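Local coordinates for protein Rna-directed RNA polymerase (Infectious pancreatic necrosis virus, PDB 3ZED) that probably copies the viral genome as an RNA-dependent RNA polymerase, both free and covalently attached to the genomic RNA, at residues Leu71-Ala76 / Asp91-Pro96; Gly87-Thr92 / Asp258-Ala263; Ala220-Ile225 / Leu266-Ile271. All coordinates share one frame; numbering follows the deposited sequence.

Overall arrangement
All three contacts lie within the palm-family part of the chain and gather round helix 260-278. Interaction 1 pairs an edge strand with its neighbour and is partly buried; its Val93 and Val95 side chains rest on that helix. Interaction 2, whose centre is about 8 Å from that of interaction 1, ties the loop leading into the same strand to the start of the helix, joining an exposed lysine to a backbone carbonyl beside a small apolar patch. Interaction 3, about 14 Å from each of the others between centres, is fully buried and fastens a 3-10 turn to the helix farther along. The chemistry changes accordingly, from main-chain sheet bonds to a lysine bond and then to a buried carboxylate.

Interaction 1 (Leu71-Ala76 / Asp91-Pro96); sequences LETDAA and DTVSVP
Leu71 and Val93 form a hydrogen-bonded antiparallel pair where strand 65-72 ends against strand 92-98, an outer strand of a small three-stranded sheet. Leu71 N reaches Val93 O at 2.8 Å and Val93 N returns to Leu71 O at 2.7 Å, two nearly straight bonds with the donors only modestly tilted from the carbonyl planes. Leu71 O also receives a CA-H contact from Thr92, its CA lying 3.2 Å from that oxygen.

The leucine side chain continues the pairing as packing. Its CB lies 3.9 Å from Val93 CG1, over the face of the sheet that these two residues share. CG comes within 3.8 Å of Val95 CG2. With chi2 at -172°, CD1 carries the chain straight on, and its tip closes to 3.5 Å from the same Val95 CG2; the two side chains run roughly perpendicular. CD1 is thus the branch that touches the other strand. Val93 CG1, wedged between its own backbone N and carbonyl carbon (chi1 67°), also meets Ala76 CB, so one methyl joins the strand end to the short helix 73-76. Helix 260-278 packs against these side chains, Val265 on Ala76 and Val95, Glu262 on Val93.

The chain leaves the sheet at Glu72, which sits just before helix 73-76, its main-chain O accepting a bond from Ala76 N. The hydroxyl of Thr73 makes a separate side-chain bond, OG1 to the main-chain O of Lys90. The backbone pairing itself outlasts the strand by one residue, since Thr73 N binds Asp91 O at 3.0 Å, the donor standing 46° above the carbonyl plane.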
ATOM      1  N   LEU B  71       8.837 -22.351 -24.926  1.00 82.25           N
ATOM      2  CA  LEU B  71       7.625 -22.826 -25.602  1.00 83.39           C
ATOM      3  C   LEU B  71       7.074 -21.762 -26.539  1.00 89.51           C
ATOM      4  O   LEU B  71       7.328 -20.575 -26.345  1.00 88.18           O
ATOM      5  CB  LEU B  71       6.527 -23.197 -24.580  1.00 81.87           C
ATOM      6  CG  LEU B  71       6.719 -24.395 -23.647  1.00 86.95           C
ATOM      7  CD1 LEU B  71       5.445 -24.664 -22.888  1.00 86.29           C
ATOM      8  CD2 LEU B  71       7.064 -25.651 -24.404  1.00 90.27           C
ATOM      9  N   GLU B  72       6.282 -22.181 -27.526  1.00 89.22           N
ATOM     10  CA  GLU B  72       5.621 -21.289 -28.473  1.00 89.37           C
ATOM     11  C   GLU B  72       4.410 -20.663 -27.764  1.00 91.06           C
ATOM     12  O   GLU B  72       3.564 -21.397 -27.246  1.00 90.01           O
ATOM     13  CB  GLU B  72       5.213 -22.089 -29.732  1.00 93.82           C
ATOM     14  CG  GLU B  72       4.660 -21.251 -30.871  1.00107.74           C
ATOM     15  CD  GLU B  72       4.036 -22.027 -32.018  1.00137.20           C
ATOM     16  OE1 GLU B  72       3.431 -23.097 -31.773  1.00135.45           O
ATOM     17  OE2 GLU B  72       4.117 -21.533 -33.166  1.00137.24           O
ATOM     18  N   THR B  73       4.356 -19.313 -27.693  1.00 87.02           N
ATOM     19  CA  THR B  73       3.264 -18.570 -27.029  1.00 84.69           C
ATOM     20  C   THR B  73       1.894 -18.975 -27.617  1.00 91.23           C
ATOM     21  O   THR B  73       0.933 -19.102 -26.852  1.00 90.09           O
ATOM     22  CB  THR B  73       3.496 -17.066 -27.113  1.00 88.19           C
ATOM     23  OG1 THR B  73       4.847 -16.797 -26.759  1.00 88.64           O
ATOM     24  CG2 THR B  73       2.589 -16.273 -26.179  1.00 82.75           C
ATOM     25  N   ASP B  74       1.830 -19.237 -28.951  1.00 90.00           N
ATOM     26  CA  ASP B  74       0.630 -19.700 -29.660  1.00 91.43           C
ATOM     27  C   ASP B  74       0.131 -21.026 -29.092  1.00 95.44           C
ATOM     28  O   ASP B  74      -1.078 -21.231 -29.015  1.00 95.66           O
ATOM     29  CB  ASP B  74       0.908 -19.860 -31.169  1.00 96.57           C
ATOM     30  CG  ASP B  74       1.301 -18.590 -31.901  1.00110.93           C
ATOM     31  OD1 ASP B  74       1.096 -17.491 -31.339  1.00111.13           O
ATOM     32  OD2 ASP B  74       1.792 -18.695 -33.049  1.00118.51           O
ATOM     33  N   ALA B  75       1.059 -21.922 -28.692  1.00 91.56           N
ATOM     34  CA  ALA B  75       0.720 -23.217 -28.104  1.00 91.51           C
ATOM     35  C   ALA B  75       0.273 -23.058 -26.652  1.00 92.21           C
ATOM     36  O   ALA B  75      -0.718 -23.676 -26.259  1.00 93.19           O
ATOM     37  CB  ALA B  75       1.906 -24.164 -28.183  1.00 93.70           C
ATOM     38  N   ALA B  76       0.994 -22.230 -25.859  1.00 84.11           N
ATOM     39  CA  ALA B  76       0.693 -22.016 -24.442  1.00 80.54           C
ATOM     40  C   ALA B  76      -0.551 -21.159 -24.232  1.00 81.26           C
ATOM     41  O   ALA B  76      -1.317 -21.430 -23.305  1.00 78.76           O
ATOM     42  CB  ALA B  76       1.880 -21.390 -23.739  1.00 79.73           C
ATOM     43  N   ASP B  91       6.812 -14.166 -29.263  1.00102.83           N
ATOM     44  CA  ASP B  91       6.438 -15.400 -29.974  1.00104.61           C
ATOM     45  C   ASP B  91       6.797 -16.661 -29.159  1.00106.33           C
ATOM     46  O   ASP B  91       6.249 -17.736 -29.414  1.00106.46           O
ATOM     47  CB  ASP B  91       7.095 -15.448 -31.366  1.00109.42           C
ATOM     48  CG  ASP B  91       8.609 -15.483 -31.336  1.00123.47           C
ATOM     49  OD1 ASP B  91       9.215 -14.515 -30.822  1.00122.76           O
ATOM     50  OD2 ASP B  91       9.189 -16.482 -31.822  1.00133.12           O
ATOM     51  N   THR B  92       7.706 -16.514 -28.172  1.00100.80           N
ATOM     52  CA  THR B  92       8.130 -17.594 -27.281  1.00100.06           C
ATOM     53  C   THR B  92       7.894 -17.218 -25.825  1.00 99.29           C
ATOM     54  O   THR B  92       7.958 -16.038 -25.465  1.00 96.28           O
ATOM     55  CB  THR B  92       9.597 -17.968 -27.499  1.00110.19           C
ATOM     56  OG1 THR B  92      10.418 -16.810 -27.338  1.00109.76           O
ATOM     57  CG2 THR B  92       9.846 -18.636 -28.845  1.00111.11           C
ATOM     58  N   VAL B  93       7.642 -18.237 -24.989  1.00 94.94           N
ATOM     59  CA  VAL B  93       7.395 -18.093 -23.554  1.00 91.71           C
ATOM     60  C   VAL B  93       8.308 -19.085 -22.788  1.00 94.06           C
ATOM     61  O   VAL B  93       8.376 -20.258 -23.151  1.00 95.83           O
ATOM     62  CB  VAL B  93       5.869 -18.243 -23.225  1.00 94.52           C
ATOM     63  CG1 VAL B  93       5.331 -19.654 -23.473  1.00 95.88           C
ATOM     64  CG2 VAL B  93       5.543 -17.777 -21.819  1.00 91.96           C
ATOM     65  N   SER B  94       9.051 -18.598 -21.780  1.00 87.46           N
ATOM     66  CA  SER B  94       9.945 -19.443 -20.982  1.00 87.13           C
ATOM     67  C   SER B  94       9.212 -19.893 -19.717  1.00 87.86           C
ATOM     68  O   SER B  94       8.808 -19.062 -18.914  1.00 84.89           O
ATOM     69  CB  SER B  94      11.244 -18.710 -20.659  1.00 90.72           C
ATOM     70  OG  SER B  94      10.982 -17.483 -19.998  1.00100.27           O
ATOM     71  N   VAL B  95       8.974 -21.205 -19.576  1.00 85.94           N
ATOM     72  CA  VAL B  95       8.198 -21.745 -18.453  1.00 84.30           C
ATOM     73  C   VAL B  95       8.989 -22.803 -17.642  1.00 86.76           C
ATOM     74  O   VAL B  95       9.751 -23.570 -18.230  1.00 87.08           O
ATOM     75  CB  VAL B  95       6.826 -22.306 -18.917  1.00 89.05           C
ATOM     76  CG1 VAL B  95       5.925 -21.194 -19.450  1.00 87.91           C
ATOM     77  CG2 VAL B  95       6.987 -23.406 -19.956  1.00 91.51           C
ATOM     78  N   PRO B  96       8.820 -22.847 -16.293  1.00 81.99           N
ATOM     79  CA  PRO B  96       9.555 -23.845 -15.492  1.00 82.69           C
ATOM     80  C   PRO B  96       8.946 -25.239 -15.654  1.00 87.62           C
ATOM     81  O   PRO B  96       8.086 -25.640 -14.872  1.00 86.14           O
ATOM     82  CB  PRO B  96       9.437 -23.314 -14.050  1.00 82.38           C
ATOM     83  CG  PRO B  96       8.640 -22.032 -14.125  1.00 84.66           C
ATOM     84  CD  PRO B  96       7.952 -22.009 -15.437  1.00 80.95           C
TER

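Interaction 2 (Gly87-Thr92 / Asp258-Ala263); sequences GKLKDT and DTTAEA
Lys90 and Leu89 reach from the loop before strand 92-98 to the start of helix 260-278 in two different ways, Lys90 to the segment just ahead of the helix and Leu89 to its first turn. The lysine runs extended as far as CE and then bends at its last torsion (chi4 73°), which turns NZ onto Asp258 O at 2.8 Å. The ammonium group comes steeply over that carbonyl, 40° above its plane, instead of along a lone pair. Leu89 instead offers the CD2 branch to the helix. This methyl rests 3.8 Å from Ala261 CB and equally close to Ala261 N, with Thr260 CG2 at 4.0 Å from it, so it is set against the side of the helical turn while Met83 of helix 81-85 packs on the same leucine.

Two acids, Asp258 and Glu262, lie near the lysine without touching it: Asp258 OD1 is 5.0 Å from Lys90 NZ. Each has another partner, Asp258 OD2 binding Thr255 N, in a stretch predicted to bind GTP, and Glu262 OE2 binding Ser94 N. The lysine's bond across the contact is to a neutral carbonyl, and the nearby negative charges would probably favour its position at long range without a direct ion pair.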
ATOM      1  N   GLY B  87       2.209  -8.278 -32.451  1.00104.10           N
ATOM      2  CA  GLY B  87       3.355  -7.801 -31.682  1.00102.41           C
ATOM      3  C   GLY B  87       3.085  -7.323 -30.271  1.00103.70           C
ATOM      4  O   GLY B  87       3.900  -6.582 -29.711  1.00101.80           O
ATOM      5  N   LYS B  88       1.970  -7.766 -29.666  1.00 99.73           N
ATOM      6  CA  LYS B  88       1.598  -7.374 -28.300  1.00 97.37           C
ATOM      7  C   LYS B  88       2.189  -8.348 -27.244  1.00 99.38           C
ATOM      8  O   LYS B  88       2.215  -8.018 -26.055  1.00 96.49           O
ATOM      9  CB  LYS B  88       0.062  -7.266 -28.155  1.00100.26           C
ATOM     10  CG  LYS B  88      -0.622  -6.262 -29.101  1.00118.34           C
ATOM     11  CD  LYS B  88      -0.570  -4.821 -28.589  1.00126.60           C
ATOM     12  CE  LYS B  88       0.347  -3.966 -29.429  1.00140.89           C
ATOM     13  NZ  LYS B  88       0.996  -2.895 -28.628  1.00148.84           N
ATOM     14  N   LEU B  89       2.675  -9.526 -27.693  1.00 97.20           N
ATOM     15  CA  LEU B  89       3.313 -10.570 -26.877  1.00 96.81           C
ATOM     16  C   LEU B  89       4.480 -11.188 -27.632  1.00102.65           C
ATOM     17  O   LEU B  89       4.421 -11.263 -28.862  1.00104.93           O
ATOM     18  CB  LEU B  89       2.312 -11.700 -26.528  1.00 97.18           C
ATOM     19  CG  LEU B  89       1.193 -11.440 -25.523  1.00 99.65           C
ATOM     20  CD1 LEU B  89       0.106 -12.488 -25.667  1.00100.62           C
ATOM     21  CD2 LEU B  89       1.709 -11.427 -24.092  1.00 99.46           C
ATOM     22  N   LYS B  90       5.503 -11.698 -26.913  1.00 97.94           N
ATOM     23  CA  LYS B  90       6.629 -12.397 -27.542  1.00 99.34           C
ATOM     24  C   LYS B  90       6.131 -13.693 -28.201  1.00104.42           C
ATOM     25  O   LYS B  90       5.131 -14.247 -27.747  1.00103.71           O
ATOM     26  CB  LYS B  90       7.725 -12.705 -26.508  1.00100.89           C
ATOM     27  CG  LYS B  90       8.452 -11.481 -25.979  1.00110.66           C
ATOM     28  CD  LYS B  90       9.531 -11.878 -24.984  1.00118.54           C
ATOM     29  CE  LYS B  90      10.210 -10.690 -24.333  1.00126.05           C
ATOM     30  NZ  LYS B  90       9.348  -9.994 -23.341  1.00132.46           N
ATOM     31  N   ASP B  91       6.812 -14.166 -29.263  1.00102.83           N
ATOM     32  CA  ASP B  91       6.438 -15.400 -29.974  1.00104.61           C
ATOM     33  C   ASP B  91       6.797 -16.661 -29.159  1.00106.33           C
ATOM     34  O   ASP B  91       6.249 -17.736 -29.414  1.00106.46           O
ATOM     35  CB  ASP B  91       7.095 -15.448 -31.366  1.00109.42           C
ATOM     36  CG  ASP B  91       8.609 -15.483 -31.336  1.00123.47           C
ATOM     37  OD1 ASP B  91       9.215 -14.515 -30.822  1.00122.76           O
ATOM     38  OD2 ASP B  91       9.189 -16.482 -31.822  1.00133.12           O
ATOM     39  N   THR B  92       7.706 -16.514 -28.172  1.00100.80           N
ATOM     40  CA  THR B  92       8.130 -17.594 -27.281  1.00100.06           C
ATOM     41  C   THR B  92       7.894 -17.218 -25.825  1.00 99.29           C
ATOM     42  O   THR B  92       7.958 -16.038 -25.465  1.00 96.28           O
ATOM     43  CB  THR B  92       9.597 -17.968 -27.499  1.00110.19           C
ATOM     44  OG1 THR B  92      10.418 -16.810 -27.338  1.00109.76           O
ATOM     45  CG2 THR B  92       9.846 -18.636 -28.845  1.00111.11           C
ATOM     46  N   ASP B 258       8.687  -7.544 -19.407  1.00 67.81           N
ATOM     47  CA  ASP B 258       9.497  -8.621 -19.982  1.00 69.42           C
ATOM     48  C   ASP B 258       8.817  -9.987 -19.898  1.00 73.55           C
ATOM     49  O   ASP B 258       9.135 -10.879 -20.705  1.00 76.57           O
ATOM     50  CB  ASP B 258      10.850  -8.730 -19.228  1.00 71.62           C
ATOM     51  CG  ASP B 258      11.841  -7.577 -19.362  1.00 83.74           C
ATOM     52  OD1 ASP B 258      11.745  -6.817 -20.353  1.00 87.55           O
ATOM     53  OD2 ASP B 258      12.731  -7.453 -18.483  1.00 84.41           O
ATOM     54  N   THR B 259       7.939 -10.182 -18.882  1.00 66.06           N
ATOM     55  CA  THR B 259       7.337 -11.487 -18.562  1.00 65.43           C
ATOM     56  C   THR B 259       5.785 -11.555 -18.612  1.00 68.23           C
ATOM     57  O   THR B 259       5.204 -12.447 -17.976  1.00 66.30           O
ATOM     58  CB  THR B 259       7.805 -11.889 -17.160  1.00 62.72           C
ATOM     59  OG1 THR B 259       7.438 -10.846 -16.252  1.00 61.19           O
ATOM     60  CG2 THR B 259       9.311 -12.138 -17.091  1.00 56.82           C
ATOM     61  N   THR B 260       5.119 -10.653 -19.388  1.00 64.71           N
ATOM     62  CA  THR B 260       3.650 -10.620 -19.514  1.00 63.46           C
ATOM     63  C   THR B 260       3.068 -12.005 -19.866  1.00 67.19           C
ATOM     64  O   THR B 260       2.183 -12.474 -19.148  1.00 66.15           O
ATOM     65  CB  THR B 260       3.218  -9.569 -20.534  1.00 69.18           C
ATOM     66  OG1 THR B 260       3.778  -8.317 -20.136  1.00 69.89           O
ATOM     67  CG2 THR B 260       1.700  -9.454 -20.651  1.00 64.72           C
ATOM     68  N   ALA B 261       3.560 -12.645 -20.954  1.00 64.59           N
ATOM     69  CA  ALA B 261       3.081 -13.953 -21.412  1.00 66.28           C
ATOM     70  C   ALA B 261       3.300 -15.029 -20.334  1.00 69.47           C
ATOM     71  O   ALA B 261       2.367 -15.772 -20.014  1.00 69.15           O
ATOM     72  CB  ALA B 261       3.767 -14.350 -22.709  1.00 68.94           C
ATOM     73  N   GLU B 262       4.519 -15.058 -19.752  1.00 64.49           N
ATOM     74  CA  GLU B 262       4.958 -15.962 -18.696  1.00 63.73           C
ATOM     75  C   GLU B 262       4.000 -15.900 -17.504  1.00 65.45           C
ATOM     76  O   GLU B 262       3.508 -16.941 -17.060  1.00 65.51           O
ATOM     77  CB  GLU B 262       6.388 -15.596 -18.267  1.00 64.68           C
ATOM     78  CG  GLU B 262       7.489 -16.138 -19.176  1.00 75.43           C
ATOM     79  CD  GLU B 262       7.916 -15.354 -20.407  1.00 92.36           C
ATOM     80  OE1 GLU B 262       7.589 -14.151 -20.511  1.00 78.34           O
ATOM     81  OE2 GLU B 262       8.610 -15.947 -21.264  1.00 90.63           O
ATOM     82  N   ALA B 263       3.671 -14.674 -17.053  1.00 60.63           N
ATOM     83  CA  ALA B 263       2.759 -14.406 -15.933  1.00 58.28           C
ATOM     84  C   ALA B 263       1.373 -14.984 -16.195  1.00 61.70           C
ATOM     85  O   ALA B 263       0.853 -15.684 -15.341  1.00 60.90           O
ATOM     86  CB  ALA B 263       2.661 -12.919 -15.690  1.00 56.90           C
TER

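Interaction 3 (Ala220-Ile225 / Leu266-Ile271); sequences APSWLI and LADSFI
A one-turn 3-10 segment, 221-224, is fixed to helix 260-278 by a buried carboxylate. Asp268 reaches from the helix to Ser222, where its OD1 accepts the main-chain N-H of Ser222 at 3.0 Å. The bond is nearly straight (169° at the hydrogen) and uses the syn lone pair. The other oxygen, OD2, faces Ser222 OG as the acceptor of a second hydrogen bond; the modelled separation is very short and its exact value doubtful. The serine hydroxyl sits between its own N and carbonyl carbon (chi1 66°), which turns OG to the same side as the N-H, so one carboxylate grips both and its rotation is fixed.

Apolar groups flank the bonds. Pro221 and Asp268 run antiparallel alongside one another, Pro221 CD 3.3 Å from Asp268 OD1, while Pro221 CG lies 3.7 Å from Ala267 CB. Ile271 contributes CG2, which touches Pro221 CD at 3.9 Å and also approaches Ala220 CA. Leu331 and Met334 of helix 326-340 press on the proline as well.

Trp223 N is taken by Ala220 O within the turn and Pro221 has no N-H to give, which leaves the amide of Ser222 for the aspartate. The arrangement is that of a side-chain carboxylate received at the amino-terminal turn of a short 3-10 helix.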
ATOM      1  N   ALA B 220      -9.694 -17.920 -15.763  1.00 61.84           N
ATOM      2  CA  ALA B 220      -8.239 -17.820 -15.814  1.00 61.54           C
ATOM      3  C   ALA B 220      -7.883 -16.375 -16.229  1.00 63.98           C
ATOM      4  O   ALA B 220      -8.603 -15.806 -17.056  1.00 65.17           O
ATOM      5  CB  ALA B 220      -7.685 -18.828 -16.816  1.00 63.89           C
ATOM      6  N   PRO B 221      -6.820 -15.756 -15.681  1.00 57.33           N
ATOM      7  CA  PRO B 221      -6.520 -14.353 -16.027  1.00 55.90           C
ATOM      8  C   PRO B 221      -6.455 -14.010 -17.520  1.00 60.93           C
ATOM      9  O   PRO B 221      -6.975 -12.954 -17.882  1.00 60.86           O
ATOM     10  CB  PRO B 221      -5.160 -14.114 -15.372  1.00 56.23           C
ATOM     11  CG  PRO B 221      -5.174 -15.017 -14.208  1.00 60.47           C
ATOM     12  CD  PRO B 221      -5.889 -16.257 -14.654  1.00 58.07           C
ATOM     13  N   SER B 222      -5.829 -14.866 -18.374  1.00 58.09           N
ATOM     14  CA  SER B 222      -5.690 -14.608 -19.818  1.00 59.36           C
ATOM     15  C   SER B 222      -7.040 -14.459 -20.534  1.00 66.73           C
ATOM     16  O   SER B 222      -7.100 -13.817 -21.587  1.00 67.34           O
ATOM     17  CB  SER B 222      -4.887 -15.713 -20.494  1.00 63.37           C
ATOM     18  OG  SER B 222      -5.573 -16.957 -20.467  1.00 68.78           O
ATOM     19  N   TRP B 223      -8.115 -15.061 -19.978  1.00 64.36           N
ATOM     20  CA  TRP B 223      -9.455 -15.006 -20.557  1.00 65.63           C
ATOM     21  C   TRP B 223     -10.113 -13.615 -20.354  1.00 67.82           C
ATOM     22  O   TRP B 223     -11.184 -13.359 -20.900  1.00 68.93           O
ATOM     23  CB  TRP B 223     -10.331 -16.120 -19.970  1.00 65.13           C
ATOM     24  CG  TRP B 223     -10.020 -17.486 -20.498  1.00 68.31           C
ATOM     25  CD1 TRP B 223      -8.809 -18.115 -20.498  1.00 71.67           C
ATOM     26  CD2 TRP B 223     -10.960 -18.426 -21.039  1.00 70.26           C
ATOM     27  NE1 TRP B 223      -8.931 -19.382 -21.027  1.00 73.50           N
ATOM     28  CE2 TRP B 223     -10.248 -19.612 -21.334  1.00 76.11           C
ATOM     29  CE3 TRP B 223     -12.346 -18.393 -21.272  1.00 72.65           C
ATOM     30  CZ2 TRP B 223     -10.869 -20.740 -21.901  1.00 78.00           C
ATOM     31  CZ3 TRP B 223     -12.961 -19.509 -21.831  1.00 76.84           C
ATOM     32  CH2 TRP B 223     -12.227 -20.665 -22.140  1.00 78.79           C
ATOM     33  N   LEU B 224      -9.477 -12.732 -19.570  1.00 61.28           N
ATOM     34  CA  LEU B 224      -9.963 -11.373 -19.325  1.00 59.10           C
ATOM     35  C   LEU B 224      -9.446 -10.409 -20.430  1.00 63.23           C
ATOM     36  O   LEU B 224      -9.806  -9.225 -20.449  1.00 61.84           O
ATOM     37  CB  LEU B 224      -9.547 -10.908 -17.914  1.00 56.51           C
ATOM     38  CG  LEU B 224     -10.572 -11.126 -16.780  1.00 59.33           C
ATOM     39  CD1 LEU B 224     -10.886 -12.622 -16.554  1.00 59.62           C
ATOM     40  CD2 LEU B 224     -10.105 -10.465 -15.494  1.00 57.95           C
ATOM     41  N   ILE B 225      -8.635 -10.949 -21.372  1.00 60.26           N
ATOM     42  CA  ILE B 225      -8.115 -10.212 -22.513  1.00 59.96           C
ATOM     43  C   ILE B 225      -9.034 -10.479 -23.685  1.00 67.39           C
ATOM     44  O   ILE B 225      -9.216 -11.621 -24.112  1.00 67.79           O
ATOM     45  CB  ILE B 225      -6.630 -10.513 -22.881  1.00 62.36           C
ATOM     46  CG1 ILE B 225      -5.664 -10.200 -21.729  1.00 59.68           C
ATOM     47  CG2 ILE B 225      -6.229  -9.730 -24.158  1.00 63.69           C
ATOM     48  CD1 ILE B 225      -4.428 -11.032 -21.778  1.00 60.21           C
ATOM     49  N   LEU B 266       1.553 -18.847 -16.140  1.00 63.22           N
ATOM     50  CA  LEU B 266       1.703 -19.322 -14.763  1.00 61.76           C
ATOM     51  C   LEU B 266       0.453 -19.073 -13.913  1.00 62.97           C
ATOM     52  O   LEU B 266       0.033 -19.996 -13.207  1.00 62.55           O
ATOM     53  CB  LEU B 266       2.937 -18.692 -14.095  1.00 60.82           C
ATOM     54  CG  LEU B 266       4.313 -19.153 -14.604  1.00 67.42           C
ATOM     55  CD1 LEU B 266       5.414 -18.491 -13.817  1.00 66.50           C
ATOM     56  CD2 LEU B 266       4.470 -20.710 -14.550  1.00 71.73           C
ATOM     57  N   ALA B 267      -0.141 -17.849 -13.984  1.00 57.40           N
ATOM     58  CA  ALA B 267      -1.361 -17.505 -13.236  1.00 56.18           C
ATOM     59  C   ALA B 267      -2.534 -18.365 -13.708  1.00 61.94           C
ATOM     60  O   ALA B 267      -3.252 -18.886 -12.859  1.00 62.32           O
ATOM     61  CB  ALA B 267      -1.690 -16.027 -13.366  1.00 55.58           C
ATOM     62  N   ASP B 268      -2.673 -18.591 -15.041  1.00 59.05           N
ATOM     63  CA  ASP B 268      -3.703 -19.460 -15.619  1.00 60.59           C
ATOM     64  C   ASP B 268      -3.599 -20.880 -15.084  1.00 64.63           C
ATOM     65  O   ASP B 268      -4.590 -21.445 -14.622  1.00 64.84           O
ATOM     66  CB  ASP B 268      -3.572 -19.533 -17.156  1.00 64.13           C
ATOM     67  CG  ASP B 268      -4.183 -18.416 -17.975  1.00 72.78           C
ATOM     68  OD1 ASP B 268      -4.368 -17.301 -17.427  1.00 71.40           O
ATOM     69  OD2 ASP B 268      -4.412 -18.632 -19.183  1.00 78.33           O
ATOM     70  N   SER B 269      -2.390 -21.462 -15.174  1.00 61.72           N
ATOM     71  CA  SER B 269      -2.117 -22.842 -14.772  1.00 63.14           C
ATOM     72  C   SER B 269      -2.338 -23.042 -13.281  1.00 65.59           C
ATOM     73  O   SER B 269      -2.890 -24.067 -12.903  1.00 66.30           O
ATOM     74  CB  SER B 269      -0.696 -23.247 -15.154  1.00 67.60           C
ATOM     75  OG  SER B 269      -0.471 -23.116 -16.548  1.00 78.67           O
ATOM     76  N   PHE B 270      -1.947 -22.060 -12.445  1.00 59.69           N
ATOM     77  CA  PHE B 270      -2.115 -22.181 -11.004  1.00 58.47           C
ATOM     78  C   PHE B 270      -3.593 -22.217 -10.601  1.00 63.57           C
ATOM     79  O   PHE B 270      -3.973 -23.118  -9.862  1.00 63.91           O
ATOM     80  CB  PHE B 270      -1.379 -21.052 -10.244  1.00 57.50           C
ATOM     81  CG  PHE B 270      -1.484 -21.179  -8.742  1.00 57.36           C
ATOM     82  CD1 PHE B 270      -0.882 -22.244  -8.072  1.00 60.31           C
ATOM     83  CD2 PHE B 270      -2.207 -20.250  -7.997  1.00 58.16           C
ATOM     84  CE1 PHE B 270      -0.981 -22.364  -6.679  1.00 60.91           C
ATOM     85  CE2 PHE B 270      -2.309 -20.368  -6.600  1.00 60.03           C
ATOM     86  CZ  PHE B 270      -1.695 -21.423  -5.952  1.00 58.78           C
ATOM     87  N   ILE B 271      -4.411 -21.249 -11.069  1.00 61.22           N
ATOM     88  CA  ILE B 271      -5.837 -21.160 -10.725  1.00 61.68           C
ATOM     89  C   ILE B 271      -6.624 -22.373 -11.315  1.00 69.54           C
ATOM     90  O   ILE B 271      -7.515 -22.892 -10.634  1.00 69.97           O
ATOM     91  CB  ILE B 271      -6.467 -19.763 -11.097  1.00 63.39           C
ATOM     92  CG1 ILE B 271      -7.843 -19.525 -10.416  1.00 63.40           C
ATOM     93  CG2 ILE B 271      -6.544 -19.499 -12.605  1.00 64.27           C
ATOM     94  CD1 ILE B 271      -7.792 -19.317  -8.909  1.00 64.39           C
TER